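Local coordinates for protein putative c-1-tetrahydrofolate synthase, cytoplasmic (PDB 4A26) that probably interconverts methylenetetrahydrofolate, methenyltetrahydrofolate and formyltetrahydrofolate as a bifunctional NAD(P)-dependent dehydrogenase and cyclohydrolase of one-carbon metabolism, at residues A168-R173 / A183-E188; C147-V152 / G178-A183; I153-R158 / A234-G239. One frame throughout, in Å; residues are numbered along the deposited sequence.

Contact 1: A168-R173 / A183-E188; sequences AVVLGR and ALLMKE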
loop_
_atom_site.group_PDB
_atom_site.type_symbol
_atom_site.label_atom_id
_atom_site.label_comp_id
_atom_site.label_asym_id
_atom_site.label_seq_id
_atom_site.Cartn_x
_atom_site.Cartn_y
_atom_site.Cartn_z
ATOM N N ALA A 168 4.868 16.809 -0.819
ATOM C CA ALA A 168 6.010 15.917 -0.993
ATOM C C ALA A 168 5.986 15.270 -2.367
ATOM O O ALA A 168 4.920 14.951 -2.900
ATOM C CB ALA A 168 6.008 14.840 0.090
ATOM N N VAL A 169 7.170 15.071 -2.934
ATOM C CA VAL A 169 7.307 14.344 -4.186
ATOM C C VAL A 169 8.306 13.211 -3.996
ATOM O O VAL A 169 9.427 13.438 -3.566
ATOM C CB VAL A 169 7.766 15.267 -5.323
ATOM C CG1 VAL A 169 8.042 14.468 -6.585
ATOM C CG2 VAL A 169 6.713 16.340 -5.581
ATOM N N VAL A 170 7.870 11.990 -4.290
ATOM C CA VAL A 170 8.744 10.830 -4.290
ATOM C C VAL A 170 9.076 10.506 -5.735
ATOM O O VAL A 170 8.200 10.095 -6.498
ATOM C CB VAL A 170 8.072 9.605 -3.634
ATOM C CG1 VAL A 170 9.020 8.404 -3.648
ATOM C CG2 VAL A 170 7.630 9.931 -2.209
ATOM N N LEU A 171 10.331 10.724 -6.117
ATOM C CA LEU A 171 10.808 10.349 -7.441
ATOM C C LEU A 171 11.107 8.856 -7.442
ATOM O O LEU A 171 12.114 8.420 -6.895
ATOM C CB LEU A 171 12.062 11.141 -7.824
ATOM C CG LEU A 171 11.934 12.666 -7.828
ATOM C CD1 LEU A 171 13.255 13.290 -8.210
ATOM C CD2 LEU A 171 10.843 13.136 -8.766
ATOM N N GLY A 172 10.211 8.079 -8.049
ATOM C CA GLY A 172 10.382 6.630 -8.166
ATOM C C GLY A 172 9.329 5.869 -7.385
ATOM O O GLY A 172 8.940 6.285 -6.294
ATOM N N ARG A 173 8.888 4.746 -7.949
ATOM C CA ARG A 173 7.798 3.941 -7.391
ATOM C C ARG A 173 8.231 2.498 -7.107
ATOM O O ARG A 173 7.407 1.591 -7.057
ATOM C CB ARG A 173 6.600 3.957 -8.348
ATOM C CG ARG A 173 6.911 3.514 -9.769
ATOM C CD ARG A 173 5.643 3.427 -10.606
ATOM N NE ARG A 173 5.918 3.244 -12.028
ATOM C CZ ARG A 173 4.983 3.172 -12.971
ATOM N NH1 ARG A 173 3.693 3.253 -12.657
ATOM N NH2 ARG A 173 5.336 3.014 -14.242
ATOM N N ALA A 183 3.991 6.115 1.100
ATOM C CA ALA A 183 2.891 5.848 2.027
ATOM C C ALA A 183 3.235 6.276 3.449
ATOM O O ALA A 183 2.354 6.672 4.203
ATOM C CB ALA A 183 2.519 4.383 2.002
ATOM N N LEU A 184 4.511 6.181 3.821
ATOM C CA LEU A 184 4.948 6.602 5.150
ATOM C C LEU A 184 4.797 8.116 5.301
ATOM O O LEU A 184 4.366 8.597 6.348
ATOM C CB LEU A 184 6.393 6.169 5.418
ATOM C CG LEU A 184 6.643 4.654 5.526
ATOM C CD1 LEU A 184 8.141 4.337 5.485
ATOM C CD2 LEU A 184 6.010 4.072 6.785
ATOM N N LEU A 185 5.128 8.857 4.247
ATOM C CA LEU A 185 4.938 10.306 4.228
ATOM C C LEU A 185 3.461 10.719 4.278
ATOM O O LEU A 185 3.120 11.706 4.928
ATOM C CB LEU A 185 5.608 10.924 2.992
ATOM C CG LEU A 185 7.139 10.962 2.984
ATOM C CD1 LEU A 185 7.638 11.588 1.696
ATOM C CD2 LEU A 185 7.681 11.722 4.192
ATOM N N MET A 186 2.594 9.977 3.588
ATOM C CA MET A 186 1.149 10.236 3.641
ATOM C C MET A 186 0.604 9.897 5.016
ATOM O O MET A 186 -0.257 10.597 5.540
ATOM C CB MET A 186 0.386 9.435 2.581
ATOM C CG MET A 186 -1.139 9.565 2.693
ATOM S SD MET A 186 -2.035 9.039 1.224
ATOM C CE MET A 186 -1.559 7.313 1.133
ATOM N N LYS A 187 1.112 8.812 5.589
ATOM C CA LYS A 187 0.778 8.411 6.951
ATOM C C LYS A 187 1.196 9.507 7.941
ATOM O O LYS A 187 0.564 9.687 8.988
ATOM C CB LYS A 187 1.478 7.091 7.269
ATOM C CG LYS A 187 1.218 6.510 8.644
ATOM C CD LYS A 187 2.181 5.348 8.908
ATOM C CE LYS A 187 1.725 4.504 10.080
ATOM N NZ LYS A 187 1.425 5.324 11.298
ATOM N N GLU A 188 2.253 10.240 7.592
ATOM C CA GLU A 188 2.711 11.378 8.388
ATOM C C GLU A 188 1.978 12.679 7.990
ATOM O O GLU A 188 2.312 13.763 8.479
ATOM C CB GLU A 188 4.232 11.538 8.251
ATOM C CG GLU A 188 4.963 11.545 9.587
ATOM C CD GLU A 188 5.031 10.175 10.248
ATOM O OE1 GLU A 188 5.028 9.153 9.538
ATOM O OE2 GLU A 188 5.104 10.119 11.488
#
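Leu185 reaches from helix 178-187 to strand 167-171 and sets its methyl CD1 against Ala168 and Val170, two residues whose side chains emerge on the same face of the strand. The leucine CG stands beside the backbone N and opposite the carbonyl carbon (chi1 -72°). From there CD1 continues the chain in an extended line, with CA-CB-CG-CD1 at 179°, so this branch leads the side chain to the sheet. It lies 4.0 Å from Ala168 CB. On the neighbouring inward position, Val170 CG2 approaches the same leucine methyl, 4.2 Å from Leu185 CD1. The other leucine branch, CD2, serves helix 147-159, where Leu185 touches Ile153 and Leu156. One forked side chain thus touches both the strand and helix 147-159. Alanine at 168 is short enough for the long leucine to come up to the strand, while the branched Val170 suits beta backbone angles and offers a second methyl to the helix.

Strand and helix are the first two elements of the beta-alpha-beta unit 167-171, 178-187, 191-195 of the Rossmann-like NAD(P)-binding domain. After Leu171 the strand gives way to Gly172, whose positive phi of 115° is readily accepted by glycine, and then to Arg173, which reaches Asn189 of the second subunit. The chemistry between strand and helix is wholly apolar: methyl meets methyl at van der Waals range and only 92 Å² is buried. Shape and the exclusion of water are therefore the likely source of stability in this small interface, while directional bonds tie the strand to its sheet neighbours.

Contact 2: C147-V152 / G178-A183; sequences CTAKGV and GAPVAA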
loop_
_atom_site.group_PDB
_atom_site.type_symbol
_atom_site.label_atom_id
_atom_site.label_comp_id
_atom_site.label_asym_id
_atom_site.label_seq_id
_atom_site.Cartn_x
_atom_site.Cartn_y
_atom_site.Cartn_z
ATOM N N CYS A 147 13.173 -1.092 5.743
ATOM C CA CYS A 147 14.265 -0.395 6.414
ATOM C C CYS A 147 14.617 0.944 5.786
ATOM O O CYS A 147 14.437 1.985 6.420
ATOM C CB CYS A 147 15.500 -1.286 6.460
ATOM S SG CYS A 147 15.228 -2.793 7.394
ATOM N N THR A 148 15.109 0.923 4.548
ATOM C CA THR A 148 15.518 2.155 3.874
ATOM C C THR A 148 14.391 3.184 3.900
ATOM O O THR A 148 14.620 4.357 4.192
ATOM C CB THR A 148 15.965 1.902 2.423
ATOM O OG1 THR A 148 17.085 1.013 2.422
ATOM C CG2 THR A 148 16.366 3.202 1.743
ATOM N N ALA A 149 13.173 2.724 3.627
ATOM C CA ALA A 149 11.995 3.589 3.647
ATOM C C ALA A 149 11.834 4.258 5.007
ATOM O O ALA A 149 11.724 5.481 5.090
ATOM C CB ALA A 149 10.748 2.788 3.295
ATOM N N LYS A 150 11.842 3.454 6.069
ATOM C CA LYS A 150 11.646 3.966 7.428
ATOM C C LYS A 150 12.764 4.938 7.826
ATOM O O LYS A 150 12.505 5.962 8.460
ATOM C CB LYS A 150 11.561 2.813 8.435
ATOM C CG LYS A 150 11.048 3.223 9.817
ATOM C CD LYS A 150 11.470 2.236 10.900
ATOM C CE LYS A 150 10.666 2.404 12.182
ATOM N NZ LYS A 150 10.986 1.324 13.170
ATOM N N GLY A 151 13.995 4.614 7.440
ATOM C CA GLY A 151 15.163 5.443 7.748
ATOM C C GLY A 151 15.178 6.787 7.043
ATOM O O GLY A 151 15.847 7.715 7.492
ATOM N N VAL A 152 14.458 6.893 5.931
ATOM C CA VAL A 152 14.270 8.183 5.270
ATOM C C VAL A 152 13.361 9.085 6.107
ATOM O O VAL A 152 13.651 10.263 6.291
ATOM C CB VAL A 152 13.672 8.017 3.856
ATOM C CG1 VAL A 152 13.223 9.364 3.301
ATOM C CG2 VAL A 152 14.689 7.351 2.928
ATOM N N GLY A 178 10.684 3.637 -3.141
ATOM C CA GLY A 178 9.681 4.597 -3.610
ATOM C C GLY A 178 8.274 4.400 -3.070
ATOM O O GLY A 178 7.707 5.304 -2.451
ATOM N N ALA A 179 7.704 3.222 -3.309
ATOM C CA ALA A 179 6.319 2.946 -2.915
ATOM C C ALA A 179 6.107 3.010 -1.400
ATOM O O ALA A 179 5.202 3.702 -0.937
ATOM C CB ALA A 179 5.858 1.601 -3.465
ATOM N N PRO A 180 6.928 2.280 -0.623
ATOM C CA PRO A 180 6.740 2.341 0.820
ATOM C C PRO A 180 6.916 3.741 1.413
ATOM O O PRO A 180 6.084 4.160 2.220
ATOM C CB PRO A 180 7.801 1.381 1.372
ATOM C CG PRO A 180 8.659 0.992 0.230
ATOM C CD PRO A 180 7.918 1.263 -1.017
ATOM N N VAL A 181 7.970 4.458 1.015
ATOM C CA VAL A 181 8.238 5.786 1.577
ATOM C C VAL A 181 7.144 6.795 1.230
ATOM O O VAL A 181 6.873 7.701 2.013
ATOM C CB VAL A 181 9.613 6.369 1.147
ATOM C CG1 VAL A 181 9.607 6.788 -0.310
ATOM C CG2 VAL A 181 9.966 7.561 2.018
ATOM N N ALA A 182 6.520 6.637 0.064
ATOM C CA ALA A 182 5.407 7.496 -0.323
ATOM C C ALA A 182 4.235 7.341 0.643
ATOM O O ALA A 182 3.575 8.322 0.978
ATOM C CB ALA A 182 4.965 7.198 -1.742
ATOM N N ALA A 183 3.991 6.115 1.100
ATOM C CA ALA A 183 2.891 5.848 2.027
ATOM C C ALA A 183 3.235 6.276 3.449
ATOM O O ALA A 183 2.354 6.672 4.203
ATOM C CB ALA A 183 2.519 4.383 2.002
#
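No planar side chain takes part here; the puckered pyrrolidine ring of Pro180 comes nearest to one, and it meets Ala149 through its CB–CG bond. The alanine methyl, CB, stands 3.8 Å from Pro180 CB and 4.1 Å from Pro180 CG, so it rests against that one bond of the ring. The ring also touches Pro146, just ahead of helix 147-159. Proline suits this place because it lies in the first turn of helix 178-187, where no earlier carbonyl within the helix calls for its missing N-H.

One residue on, the backbone itself comes into play: Ala149 CB is 4.0 Å from Val181 N, and the alpha carbons of Ala149 and Val181 are only 4.8 Å apart. A turn further along, valine faces valine. Val152 and Val181 cross at about a right angle, with Val152 CG1 against Val181 CG2 at 3.9 Å. On Val181, CG2 is swung opposite the backbone N while CG1 sits between N and the carbonyl carbon (chi1 72°), which turns CG2 to helix 147-159 and leaves CG1 to pack on Val170 of the sheet.

The two helices of the NAD(P)-binding domain run in broadly the same direction, their short axes 8.6 Å apart at a signed crossing angle of -37°. Cys147 and Lys150, on other sides of the first helix, turn to helix 279-297, whereas Ala182 faces strand 191-195. All four contacting residues are buried and carry aliphatic side chains. The valines meet where the alpha carbons are farther apart; the close approach is the work of Ala149, whose single side-chain carbon lets a methyl lie directly against the backbone of Val181.

Contact 3: I153-R158 / A234-G239; sequences IVLLKR and AVVDVG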
loop_
_atom_site.group_PDB
_atom_site.type_symbol
_atom_site.label_atom_id
_atom_site.label_comp_id
_atom_site.label_asym_id
_atom_site.label_seq_id
_atom_site.Cartn_x
_atom_site.Cartn_y
_atom_site.Cartn_z
ATOM N N ILE A 153 12.263 8.528 6.614
ATOM C CA ILE A 153 11.347 9.289 7.469
ATOM C C ILE A 153 12.032 9.706 8.776
ATOM O O ILE A 153 11.848 10.835 9.236
ATOM C CB ILE A 153 10.036 8.508 7.760
ATOM C CG1 ILE A 153 9.039 8.687 6.617
ATOM C CG2 ILE A 153 9.366 9.009 9.012
ATOM C CD1 ILE A 153 9.521 8.219 5.286
ATOM N N VAL A 154 12.829 8.809 9.354
ATOM C CA VAL A 154 13.546 9.099 10.603
ATOM C C VAL A 154 14.608 10.188 10.408
ATOM O O VAL A 154 14.803 11.034 11.277
ATOM C CB VAL A 154 14.182 7.826 11.209
ATOM C CG1 VAL A 154 15.099 8.180 12.372
ATOM C CG2 VAL A 154 13.095 6.855 11.665
ATOM N N LEU A 155 15.285 10.168 9.265
ATOM C CA LEU A 155 16.153 11.276 8.858
ATOM C C LEU A 155 15.453 12.627 8.989
ATOM O O LEU A 155 16.035 13.581 9.500
ATOM C CB LEU A 155 16.630 11.086 7.411
ATOM C CG LEU A 155 18.062 10.594 7.180
ATOM C CD1 LEU A 155 18.554 9.692 8.301
ATOM C CD2 LEU A 155 18.140 9.875 5.834
ATOM N N LEU A 156 14.207 12.698 8.527
ATOM C CA LEU A 156 13.424 13.934 8.586
ATOM C C LEU A 156 13.050 14.292 10.021
ATOM O O LEU A 156 13.385 15.370 10.499
ATOM C CB LEU A 156 12.158 13.811 7.732
ATOM C CG LEU A 156 12.366 13.607 6.227
ATOM C CD1 LEU A 156 11.070 13.181 5.571
ATOM C CD2 LEU A 156 12.902 14.871 5.575
ATOM N N LYS A 157 12.360 13.377 10.701
ATOM C CA LYS A 157 11.948 13.570 12.096
ATOM C C LYS A 157 13.093 14.065 12.969
ATOM O O LYS A 157 12.922 14.985 13.774
ATOM C CB LYS A 157 11.428 12.259 12.691
ATOM C CG LYS A 157 10.033 11.851 12.235
ATOM C CD LYS A 157 9.514 10.688 13.076
ATOM C CE LYS A 157 8.015 10.494 12.930
ATOM N NZ LYS A 157 7.677 9.847 11.640
ATOM N N ARG A 158 14.254 13.436 12.801
ATOM C CA ARG A 158 15.423 13.728 13.623
ATOM C C ARG A 158 16.143 15.018 13.247
ATOM O O ARG A 158 16.956 15.510 14.021
ATOM C CB ARG A 158 16.395 12.546 13.600
ATOM C CG ARG A 158 15.972 11.432 14.539
ATOM C CD ARG A 158 16.965 10.296 14.546
ATOM N NE ARG A 158 16.981 9.606 15.832
ATOM C CZ ARG A 158 17.761 9.934 16.861
ATOM N NH1 ARG A 158 18.609 10.959 16.787
ATOM N NH2 ARG A 158 17.690 9.229 17.980
ATOM N N ALA A 234 13.431 20.232 1.715
ATOM C CA ALA A 234 14.265 19.182 2.280
ATOM C C ALA A 234 14.403 18.105 1.222
ATOM O O ALA A 234 13.397 17.597 0.719
ATOM C CB ALA A 234 13.635 18.613 3.535
ATOM N N VAL A 235 15.643 17.764 0.878
ATOM C CA VAL A 235 15.907 16.784 -0.168
ATOM C C VAL A 235 16.657 15.573 0.382
ATOM O O VAL A 235 17.749 15.714 0.929
ATOM C CB VAL A 235 16.728 17.405 -1.314
ATOM C CG1 VAL A 235 16.942 16.379 -2.433
ATOM C CG2 VAL A 235 16.035 18.644 -1.850
ATOM N N VAL A 236 16.067 14.385 0.228
ATOM C CA VAL A 236 16.740 13.137 0.604
ATOM C C VAL A 236 17.111 12.326 -0.636
ATOM O O VAL A 236 16.240 11.852 -1.363
ATOM C CB VAL A 236 15.889 12.270 1.550
ATOM C CG1 VAL A 236 16.721 11.105 2.072
ATOM C CG2 VAL A 236 15.367 13.100 2.707
ATOM N N ASP A 237 18.413 12.175 -0.862
ATOM C CA ASP A 237 18.931 11.465 -2.022
ATOM C C ASP A 237 19.158 10.002 -1.658
ATOM O O ASP A 237 20.107 9.672 -0.960
ATOM C CB ASP A 237 20.242 12.119 -2.479
ATOM C CG ASP A 237 20.661 11.705 -3.880
ATOM O OD1 ASP A 237 20.228 10.642 -4.374
ATOM O OD2 ASP A 237 21.434 12.459 -4.497
ATOM N N VAL A 238 18.276 9.132 -2.135
ATOM C CA VAL A 238 18.369 7.695 -1.866
ATOM C C VAL A 238 19.005 6.928 -3.037
ATOM O O VAL A 238 19.457 5.791 -2.876
ATOM C CB VAL A 238 16.979 7.090 -1.541
ATOM C CG1 VAL A 238 17.137 5.735 -0.870
ATOM C CG2 VAL A 238 16.188 8.017 -0.637
ATOM N N GLY A 239 19.044 7.550 -4.210
ATOM C CA GLY A 239 19.698 6.953 -5.367
ATOM C C GLY A 239 21.197 6.810 -5.179
ATOM O O GLY A 239 21.832 7.653 -4.558
#
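A chi1 of -63° tucks CG of Leu156 next to its own N; with chi2 at 167°, CD1 continues the chain and CD2 branches off towards Val236 of the strand, although CB does not set out that way. This is helix-on-sheet packing of the Rossmann-like fold. In Val236, CG1 lies opposite the backbone N and CG2 beside it. The valine fork is thereby shared: Val236 CG2 packs on Leu156 CD2 at 4.2 Å, and Val236 CG1 on Leu155 CD2, also at 4.2 Å. Two successive helix residues thus address the two branches of one strand residue.

Helix 147-159 lies over strand 234-237, a member of the parallel sheet, with short axes 10.0 Å apart and chain directions 146° from each other, closer to antiparallel than parallel. Valine is well placed at 236, since branching at CB suits extended backbone angles and covers the strand; leucine suits the helix, being long enough to span the gap between the layers. Alanine at 234 keeps the strand surface low where the end of Leu156 lies, and Ile161 touches both residues. Leu155 also touches Ile14 of helix 11-32 and Met280 of helix 279-297, so it joins the strand to those helices.

The next strand residue, Asp237, is buried too, but its carboxylate oxygens are satisfied: OD1 and OD2 accept hydrogen bonds from the backbone N atoms of Asp257 and Val258 respectively. The four residues that touch between helix and strand are all aliphatic, and there Leu156 CD2 finishes the contact by touching both inward residues, lying 4.3 Å from Ala234 CB.

In the fold
All three contacts are buried and apolar, in the NAD(P)-binding domain. Contacts 1 and 3 are helix-to-strand layers on the same parallel sheet, whereas contact 2 joins the two helices, 178-187 shared with contact 1 and 147-159 shared with contact 3. Contact 2 lies nearest the chain centre, about 7 Å from it, against about 14 Å for contact 1 and 11 Å for contact 3, centre to centre. It uses alanine, proline and valine at a close helix crossing; the strand contacts need leucines to bridge layers. Ile153 ties the three together, its CD1 packing on Leu184 CB and Val181 CG2. Charge meets charge between contacts 3 and 1 in the Lys157–Glu188 salt bridge.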